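Side-chain contacts in 4-alpha-glucanotransferase (Corynebacterium glutamicum, PDB 5B68), which is an amylomaltase that couples a TIM-barrel-class main domain to an N-terminal beta-sandwich domain: residues I383-A388 with R448-H453; N199-L204 with L216-M221; V207-G212 with A377-G382. One frame throughout, in Å; residues are numbered along the deposited sequence.

Interaction 1: residues I383-A388 with R448-H453; sequences IMADLA and RTVLRH. With SO4 (sulfate ion), chain F.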
loop_
_atom_site.group_PDB
_atom_site.type_symbol
_atom_site.label_atom_id
_atom_site.label_comp_id
_atom_site.label_asym_id
_atom_site.label_seq_id
_atom_site.Cartn_x
_atom_site.Cartn_y
_atom_site.Cartn_z
ATOM N N ILE A 383 -5.515 9.849 10.682
ATOM C CA ILE A 383 -5.631 9.233 9.389
ATOM C C ILE A 383 -4.745 8.002 9.355
ATOM O O ILE A 383 -3.606 8.058 9.765
ATOM C CB ILE A 383 -5.188 10.189 8.272
ATOM C CG1 ILE A 383 -5.931 11.523 8.383
ATOM C CG2 ILE A 383 -5.399 9.542 6.917
ATOM C CD1 ILE A 383 -7.410 11.375 8.573
ATOM N N MET A 384 -5.283 6.919 8.828
ATOM C CA MET A 384 -4.495 5.745 8.547
ATOM C C MET A 384 -4.486 5.589 7.031
ATOM O O MET A 384 -5.483 5.412 6.399
ATOM C CB MET A 384 -5.072 4.532 9.285
ATOM C CG MET A 384 -4.519 3.184 8.902
ATOM S SD MET A 384 -5.359 1.859 9.793
ATOM C CE MET A 384 -4.897 2.355 11.446
ATOM N N ALA A 385 -3.301 5.693 6.470
ATOM C CA ALA A 385 -3.092 5.578 5.058
ATOM C C ALA A 385 -3.037 4.109 4.603
ATOM O O ALA A 385 -2.851 3.171 5.414
ATOM C CB ALA A 385 -1.792 6.347 4.727
ATOM N N ASP A 386 -3.275 3.888 3.322
ATOM C CA ASP A 386 -3.220 2.556 2.705
ATOM C C ASP A 386 -2.161 2.602 1.593
ATOM O O ASP A 386 -2.193 3.509 0.787
ATOM C CB ASP A 386 -4.595 2.193 2.121
ATOM C CG ASP A 386 -4.730 0.741 1.652
ATOM O OD1 ASP A 386 -3.770 -0.015 1.446
ATOM O OD2 ASP A 386 -5.845 0.358 1.367
ATOM N N LEU A 387 -1.287 1.597 1.551
ATOM C CA LEU A 387 -0.164 1.509 0.561
ATOM C C LEU A 387 -0.517 0.457 -0.433
ATOM O O LEU A 387 -0.617 -0.723 -0.093
ATOM C CB LEU A 387 1.112 1.148 1.284
ATOM C CG LEU A 387 2.413 0.948 0.459
ATOM C CD1 LEU A 387 2.743 2.195 -0.363
ATOM C CD2 LEU A 387 3.513 0.546 1.422
ATOM N N ALA A 388 -0.737 0.857 -1.685
ATOM C CA ALA A 388 -0.924 -0.050 -2.743
ATOM C C ALA A 388 0.334 -0.975 -2.903
ATOM O O ALA A 388 1.433 -0.589 -2.473
ATOM C CB ALA A 388 -1.174 0.777 -4.001
ATOM N N ARG A 448 8.234 7.031 3.978
ATOM C CA ARG A 448 8.272 8.213 4.754
ATOM C C ARG A 448 7.171 9.246 4.309
ATOM O O ARG A 448 6.586 9.911 5.134
ATOM C CB ARG A 448 9.652 8.856 4.638
ATOM C CG ARG A 448 9.797 10.056 5.481
ATOM C CD ARG A 448 11.221 10.347 5.768
ATOM N NE ARG A 448 11.896 9.269 6.473
ATOM C CZ ARG A 448 13.142 9.348 6.901
ATOM N NH1 ARG A 448 13.838 10.465 6.689
ATOM N NH2 ARG A 448 13.724 8.326 7.530
ATOM N N THR A 449 6.918 9.358 3.019
ATOM C CA THR A 449 5.860 10.237 2.523
ATOM C C THR A 449 4.444 9.728 2.925
ATOM O O THR A 449 3.630 10.500 3.448
ATOM C CB THR A 449 5.982 10.444 1.043
ATOM O OG1 THR A 449 7.247 11.094 0.787
ATOM C CG2 THR A 449 4.851 11.314 0.538
ATOM N N VAL A 450 4.224 8.438 2.797
ATOM C CA VAL A 450 2.948 7.812 3.162
ATOM C C VAL A 450 2.644 8.040 4.628
ATOM O O VAL A 450 1.519 8.365 4.990
ATOM C CB VAL A 450 2.831 6.307 2.759
ATOM C CG1 VAL A 450 1.535 5.708 3.247
ATOM C CG2 VAL A 450 2.926 6.123 1.281
ATOM N N LEU A 451 3.654 7.917 5.471
ATOM C CA LEU A 451 3.491 8.062 6.904
ATOM C C LEU A 451 3.589 9.479 7.452
ATOM O O LEU A 451 3.352 9.689 8.610
ATOM C CB LEU A 451 4.509 7.185 7.627
ATOM C CG LEU A 451 4.171 5.700 7.584
ATOM C CD1 LEU A 451 5.421 4.859 7.619
ATOM C CD2 LEU A 451 3.233 5.335 8.717
ATOM N N ARG A 452 3.937 10.442 6.618
ATOM C CA ARG A 452 4.267 11.762 7.138
ATOM C C ARG A 452 3.120 12.425 7.881
ATOM O O ARG A 452 3.319 13.043 8.897
ATOM C CB ARG A 452 4.758 12.690 6.034
ATOM C CG ARG A 452 5.476 13.904 6.581
ATOM C CD ARG A 452 6.104 14.702 5.476
ATOM N NE ARG A 452 7.347 14.125 5.014
ATOM C CZ ARG A 452 8.490 14.143 5.688
ATOM N NH1 ARG A 452 9.560 13.603 5.159
ATOM N NH2 ARG A 452 8.566 14.700 6.878
ATOM N N HIS A 453 1.925 12.282 7.344
ATOM C CA HIS A 453 0.755 12.920 7.907
ATOM C C HIS A 453 -0.292 11.893 8.270
ATOM O O HIS A 453 -1.458 12.119 8.117
ATOM C CB HIS A 453 0.208 13.946 6.947
ATOM C CG HIS A 453 1.222 14.951 6.540
ATOM N ND1 HIS A 453 1.856 15.759 7.448
ATOM C CD2 HIS A 453 1.735 15.261 5.331
ATOM C CE1 HIS A 453 2.707 16.536 6.812
ATOM N NE2 HIS A 453 2.652 16.254 5.526
HETATM S S SO4 F . 12.467 14.404 7.209
HETATM O O1 SO4 F . 13.523 15.395 6.873
HETATM O O2 SO4 F . 12.852 13.621 8.393
HETATM O O3 SO4 F . 12.301 13.523 6.000
HETATM O O4 SO4 F . 11.282 15.142 7.627
#
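Ala-385 and Val-450 bring the strand and the last turns of the helix closest, their CA atoms 6.7 Å apart, and the spacing widens to 7.5 Å between the CA atoms of Ile-383 and His-453. The two valine methyls divide between neighbours on the strand's helix-facing side. CG1, anti to the backbone N (chi1 176°), lies 3.7 Å from Ala-385 CB, while CG2 reaches Leu-387 CD1 at 4.3 Å. A methyl at Ala-385 suits this approach because it is small enough to let the helix come near, and the longer Leu-387 extends on to Trp-443, Leu-446 and Leu-447 of the same helix. At the start of the strand segment, Ile-383 CB packs only loosely on the backbone oxygen of His-453, whose imidazole NE2 is bonded to Asp-364. Arg-452 presents the edge of its guanidinium to a sulfate ion, probably from the crystallisation liquor: NH1 bonds O3 and NH2 bonds O4, each at 2.9 Å, a two-pronged grip with the sulfur in the guanidinium plane. Arg-448 adds a weak bond from NH1 to O3 and pairs through NH2 with Glu-497. Helix 441-452 leads into strand 456-459, the parallel neighbour of strand 382-387, a beta-alpha-beta arrangement, with a long insertion before the helix, as in a TIM barrel.

Interaction 2: residues N199-L204 with L216-M221; sequences NDLGNL and LLINPM
Leu-201 fits its side chain between Leu-216 and Ile-218, and can be traced outward from the helix. CB and CG keep more than 4.5 Å from the strand and serve as a spacer; CG stands anti to the backbone N (chi1 178°), which carries the two methyls across the gap. CD1 does most of the touching, meeting Ile-218 CG2 at 3.7 Å, Leu-216 CD2 at 3.8 Å and Ile-218 CD1 at 3.9 Å, and CD2 brushes Ile-218 CD1 at 4.2 Å. The branched end of leucine suits this place, since one methyl can touch both strand residues at once. Helix 198-209 and strand 215-218 are the second and third elements of a beta-alpha-beta unit begun by strand 177-182; the axes of the short segments approach to 10.2 Å at 148°, the helix running back against the strand direction. Leu-216 and Ile-218, two apart on the strand, both point to the helix, whereas Leu-217 points away and its side chain touches Met-181 and Met-384. One turn on from Leu-201, Leu-204 CD2 meets Leu-216 CD1 at 4.2 Å, the two side chains crossing at about a right angle. Leu-201 also touches Ile-383 and, from helix 349-376, Leu-367 and Ala-370.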
loop_
_atom_site.group_PDB
_atom_site.type_symbol
_atom_site.label_atom_id
_atom_site.label_comp_id
_atom_site.label_asym_id
_atom_site.label_seq_id
_atom_site.Cartn_x
_atom_site.Cartn_y
_atom_site.Cartn_z
ATOM N N ASN A 199 -10.073 18.451 2.264
ATOM C CA ASN A 199 -10.909 19.097 3.239
ATOM C C ASN A 199 -11.913 18.147 3.808
ATOM O O ASN A 199 -12.063 18.025 5.023
ATOM C CB ASN A 199 -11.611 20.324 2.618
ATOM C CG ASN A 199 -12.392 21.131 3.634
ATOM O OD1 ASN A 199 -13.368 20.658 4.190
ATOM N ND2 ASN A 199 -11.954 22.352 3.881
ATOM N N ASP A 200 -12.576 17.443 2.897
ATOM C CA ASP A 200 -13.495 16.399 3.297
ATOM C C ASP A 200 -12.888 15.339 4.207
ATOM O O ASP A 200 -13.558 14.842 5.109
ATOM C CB ASP A 200 -14.160 15.705 2.112
ATOM C CG ASP A 200 -14.921 16.678 1.203
ATOM O OD1 ASP A 200 -15.689 17.454 1.735
ATOM O OD2 ASP A 200 -14.776 16.609 -0.053
ATOM N N LEU A 201 -11.648 14.967 3.918
ATOM C CA LEU A 201 -10.883 14.010 4.751
ATOM C C LEU A 201 -10.829 14.468 6.194
ATOM O O LEU A 201 -11.141 13.713 7.169
ATOM C CB LEU A 201 -9.478 13.804 4.174
ATOM C CG LEU A 201 -8.526 12.878 4.939
ATOM C CD1 LEU A 201 -9.134 11.506 4.990
ATOM C CD2 LEU A 201 -7.183 12.865 4.250
ATOM N N GLY A 202 -10.369 15.688 6.394
ATOM C CA GLY A 202 -10.262 16.223 7.734
ATOM C C GLY A 202 -11.614 16.444 8.443
ATOM O O GLY A 202 -11.749 16.168 9.620
ATOM N N ASN A 203 -12.617 16.836 7.669
ATOM C CA ASN A 203 -13.983 17.073 8.134
ATOM C C ASN A 203 -14.565 15.741 8.620
ATOM O O ASN A 203 -15.011 15.662 9.762
ATOM C CB ASN A 203 -14.822 17.633 6.963
ATOM C CG ASN A 203 -16.220 18.125 7.400
ATOM O OD1 ASN A 203 -16.619 18.007 8.587
ATOM N ND2 ASN A 203 -16.990 18.620 6.418
ATOM N N LEU A 204 -14.515 14.728 7.760
ATOM C CA LEU A 204 -15.021 13.377 8.088
ATOM C C LEU A 204 -14.297 12.884 9.340
ATOM O O LEU A 204 -14.960 12.333 10.249
ATOM C CB LEU A 204 -14.885 12.414 6.967
ATOM C CG LEU A 204 -15.410 10.994 7.119
ATOM C CD1 LEU A 204 -16.868 10.989 7.488
ATOM C CD2 LEU A 204 -15.110 10.185 5.899
ATOM N N LEU A 216 -9.194 7.144 11.061
ATOM C CA LEU A 216 -9.948 7.107 9.836
ATOM C C LEU A 216 -9.052 6.484 8.745
ATOM O O LEU A 216 -8.107 7.097 8.270
ATOM C CB LEU A 216 -10.390 8.504 9.416
ATOM C CG LEU A 216 -11.182 8.563 8.138
ATOM C CD1 LEU A 216 -12.545 7.899 8.296
ATOM C CD2 LEU A 216 -11.312 10.005 7.728
ATOM N N LEU A 217 -9.353 5.233 8.432
ATOM C CA LEU A 217 -8.625 4.477 7.385
ATOM C C LEU A 217 -9.224 4.858 6.088
ATOM O O LEU A 217 -10.455 4.792 5.906
ATOM C CB LEU A 217 -8.733 2.960 7.633
ATOM C CG LEU A 217 -8.313 1.962 6.587
ATOM C CD1 LEU A 217 -6.819 2.124 6.273
ATOM C CD2 LEU A 217 -8.492 0.536 7.020
ATOM N N ILE A 218 -8.367 5.181 5.137
ATOM C CA ILE A 218 -8.760 5.547 3.815
ATOM C C ILE A 218 -8.093 4.710 2.710
ATOM O O ILE A 218 -7.225 3.865 2.939
ATOM C CB ILE A 218 -8.595 7.060 3.557
ATOM C CG1 ILE A 218 -7.104 7.459 3.663
ATOM C CG2 ILE A 218 -9.452 7.853 4.539
ATOM C CD1 ILE A 218 -6.803 8.854 3.224
ATOM N N ASN A 219 -8.601 4.889 1.507
ATOM C CA ASN A 219 -7.968 4.330 0.318
ATOM C C ASN A 219 -6.610 4.938 0.079
ATOM O O ASN A 219 -6.331 6.023 0.556
ATOM C CB ASN A 219 -8.829 4.586 -0.928
ATOM C CG ASN A 219 -9.158 6.065 -1.101
ATOM O OD1 ASN A 219 -8.522 6.824 -1.905
ATOM N ND2 ASN A 219 -10.085 6.523 -0.350
ATOM N N PRO A 220 -5.774 4.237 -0.751
ATOM C CA PRO A 220 -4.522 4.826 -1.168
ATOM C C PRO A 220 -4.794 6.163 -1.852
ATOM O O PRO A 220 -5.802 6.332 -2.579
ATOM C CB PRO A 220 -3.969 3.789 -2.193
ATOM C CG PRO A 220 -4.630 2.473 -1.857
ATOM C CD PRO A 220 -5.969 2.894 -1.322
ATOM N N MET A 221 -3.877 7.080 -1.642
ATOM C CA MET A 221 -3.984 8.440 -2.203
ATOM C C MET A 221 -2.813 8.823 -3.145
ATOM O O MET A 221 -2.500 10.014 -3.374
ATOM C CB MET A 221 -3.994 9.396 -1.035
ATOM C CG MET A 221 -5.072 9.102 0.022
ATOM S SD MET A 221 -6.691 9.571 -0.620
ATOM C CE MET A 221 -6.581 11.333 -0.308
#

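Interaction 3: residues V207-G212 with A377-G382; sequences VVAQDG and AGMSIG
OD2 of Asp-211, two residues beyond the Ala-209 that packs on Ala-377, is gripped by two groups: a salt bridge from Arg-691 NE and a hydrogen bond with Tyr-696 OH. The type I turn from Ala-209 to Gly-212, in which this aspartate lies, is closed by the bond from Gly-212 N to Ala-209 O at 3.2 Å. The contact itself is apolar. Ala-209 CB lies 3.8 Å from Ala-377 CB and as far from Ala-377 O; two single methyls let helix 198-209 and the loop after helix 349-376 meet closely. Met-379 fills the rest. Its CG is anti to its own carbonyl carbon (chi1 -67°), and the chain, extended beyond CG, passes over Ala-209 CB and crosses Val-208 obliquely, with CG 3.9 Å from Ala-209 CB and CE 3.8 Å from Val-208 CG2. A flexible, unbranched methionine suits such a path over an alanine and a valine branch. Gly-378, at positive phi (110°), completes a Schellman motif at the end of helix 349-376, a position that suits glycine. Met-379 and Val-208 also touch Ala-213, just before strand 215-218, and Val-208 reaches Val-180 of strand 177-182 and Tyr-696 of helix 694-702, so the contact joins the C-terminal ends of helices 198-209 and 349-376 near where strands 215-218 and 382-387 begin.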
loop_
_atom_site.group_PDB
_atom_site.type_symbol
_atom_site.label_atom_id
_atom_site.label_comp_id
_atom_site.label_asym_id
_atom_site.label_seq_id
_atom_site.Cartn_x
_atom_site.Cartn_y
_atom_site.Cartn_z
ATOM N N VAL A 207 -15.702 14.468 12.384
ATOM C CA VAL A 207 -17.074 14.033 12.685
ATOM C C VAL A 207 -17.101 12.673 13.338
ATOM O O VAL A 207 -17.715 12.480 14.354
ATOM C CB VAL A 207 -17.911 13.976 11.388
ATOM C CG1 VAL A 207 -19.205 13.179 11.565
ATOM C CG2 VAL A 207 -18.214 15.355 10.877
ATOM N N VAL A 208 -16.407 11.699 12.779
ATOM C CA VAL A 208 -16.538 10.314 13.330
ATOM C C VAL A 208 -15.789 10.265 14.637
ATOM O O VAL A 208 -16.085 9.417 15.466
ATOM C CB VAL A 208 -16.087 9.229 12.355
ATOM C CG1 VAL A 208 -16.928 9.232 11.098
ATOM C CG2 VAL A 208 -14.624 9.404 11.974
ATOM N N ALA A 209 -14.833 11.178 14.862
ATOM C CA ALA A 209 -14.120 11.217 16.119
ATOM C C ALA A 209 -15.072 11.597 17.287
ATOM O O ALA A 209 -14.811 11.249 18.421
ATOM C CB ALA A 209 -13.013 12.247 16.041
ATOM N N GLN A 210 -16.188 12.272 16.988
ATOM C CA GLN A 210 -17.093 12.778 18.068
ATOM C C GLN A 210 -17.818 11.584 18.647
ATOM O O GLN A 210 -18.373 11.661 19.739
ATOM C CB GLN A 210 -18.130 13.727 17.474
ATOM C CG GLN A 210 -17.475 14.958 16.932
ATOM C CD GLN A 210 -18.367 15.827 16.083
ATOM O OE1 GLN A 210 -19.498 15.467 15.723
ATOM N NE2 GLN A 210 -17.794 16.942 15.640
ATOM N N ASP A 211 -17.896 10.494 17.889
ATOM C CA ASP A 211 -18.520 9.286 18.368
ATOM C C ASP A 211 -17.599 8.162 18.764
ATOM O O ASP A 211 -18.099 7.051 18.956
ATOM C CB ASP A 211 -19.600 8.833 17.387
ATOM C CG ASP A 211 -20.549 9.942 17.093
ATOM O OD1 ASP A 211 -21.237 10.351 18.035
ATOM O OD2 ASP A 211 -20.570 10.472 15.979
ATOM N N GLY A 212 -16.316 8.460 18.949
ATOM C CA GLY A 212 -15.402 7.503 19.506
ATOM C C GLY A 212 -14.297 6.960 18.608
ATOM O O GLY A 212 -13.490 6.244 19.067
ATOM N N ALA A 377 -9.446 16.718 17.067
ATOM C CA ALA A 377 -10.736 16.175 17.401
ATOM C C ALA A 377 -10.725 15.037 18.397
ATOM O O ALA A 377 -11.787 14.546 18.750
ATOM C CB ALA A 377 -11.451 15.757 16.153
ATOM N N GLY A 378 -9.567 14.588 18.808
ATOM C CA GLY A 378 -9.395 13.533 19.803
ATOM C C GLY A 378 -8.878 12.197 19.323
ATOM O O GLY A 378 -8.712 11.261 20.122
ATOM N N MET A 379 -8.641 12.035 18.028
ATOM C CA MET A 379 -8.143 10.750 17.563
ATOM C C MET A 379 -6.726 10.470 18.067
ATOM O O MET A 379 -5.842 11.282 17.912
ATOM C CB MET A 379 -8.149 10.691 16.041
ATOM C CG MET A 379 -9.517 10.698 15.405
ATOM S SD MET A 379 -9.484 10.089 13.719
ATOM C CE MET A 379 -11.187 9.598 13.497
ATOM N N SER A 380 -6.538 9.296 18.652
ATOM C CA SER A 380 -5.235 8.804 19.067
ATOM C C SER A 380 -4.285 8.481 17.910
ATOM O O SER A 380 -3.081 8.627 18.024
ATOM C CB SER A 380 -5.360 7.639 20.045
ATOM O OG SER A 380 -5.683 6.450 19.396
ATOM N N ILE A 381 -4.856 7.965 16.835
ATOM C CA ILE A 381 -4.105 7.633 15.640
ATOM C C ILE A 381 -4.255 8.672 14.537
ATOM O O ILE A 381 -3.283 9.189 14.063
ATOM C CB ILE A 381 -4.548 6.257 15.117
ATOM C CG1 ILE A 381 -4.163 5.191 16.124
ATOM C CG2 ILE A 381 -3.953 5.939 13.768
ATOM C CD1 ILE A 381 -4.980 3.938 16.010
ATOM N N GLY A 382 -5.481 9.026 14.200
ATOM C CA GLY A 382 -5.694 9.921 13.082
ATOM C C GLY A 382 -5.933 9.220 11.761
ATOM O O GLY A 382 -6.534 8.184 11.708
#

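How the interactions relate
Interactions 1 and 2 pack helices on neighbouring strands of the parallel barrel sheet, 382-387 and 215-218, whereas interaction 3 joins the end of helix 198-209 to the loop entering strand 382-387. Interactions 1 and 2 have centres about 11 Å apart and are joined by backbone bonding of Met-384 to Leu-216 and Ile-218. Interactions 2 and 3 share helix 198-209, with centres about 12 Å apart, and Leu-216 N lies 2.9 Å from Gly-382 O. Interactions 1 and 3, about 18 Å apart, meet only in sequence, since 377-382 runs directly into 383-388. Along the chain interactions 2 and 3 alternate; interaction 1 follows both. Interaction 3 ties together segments 165 residues apart.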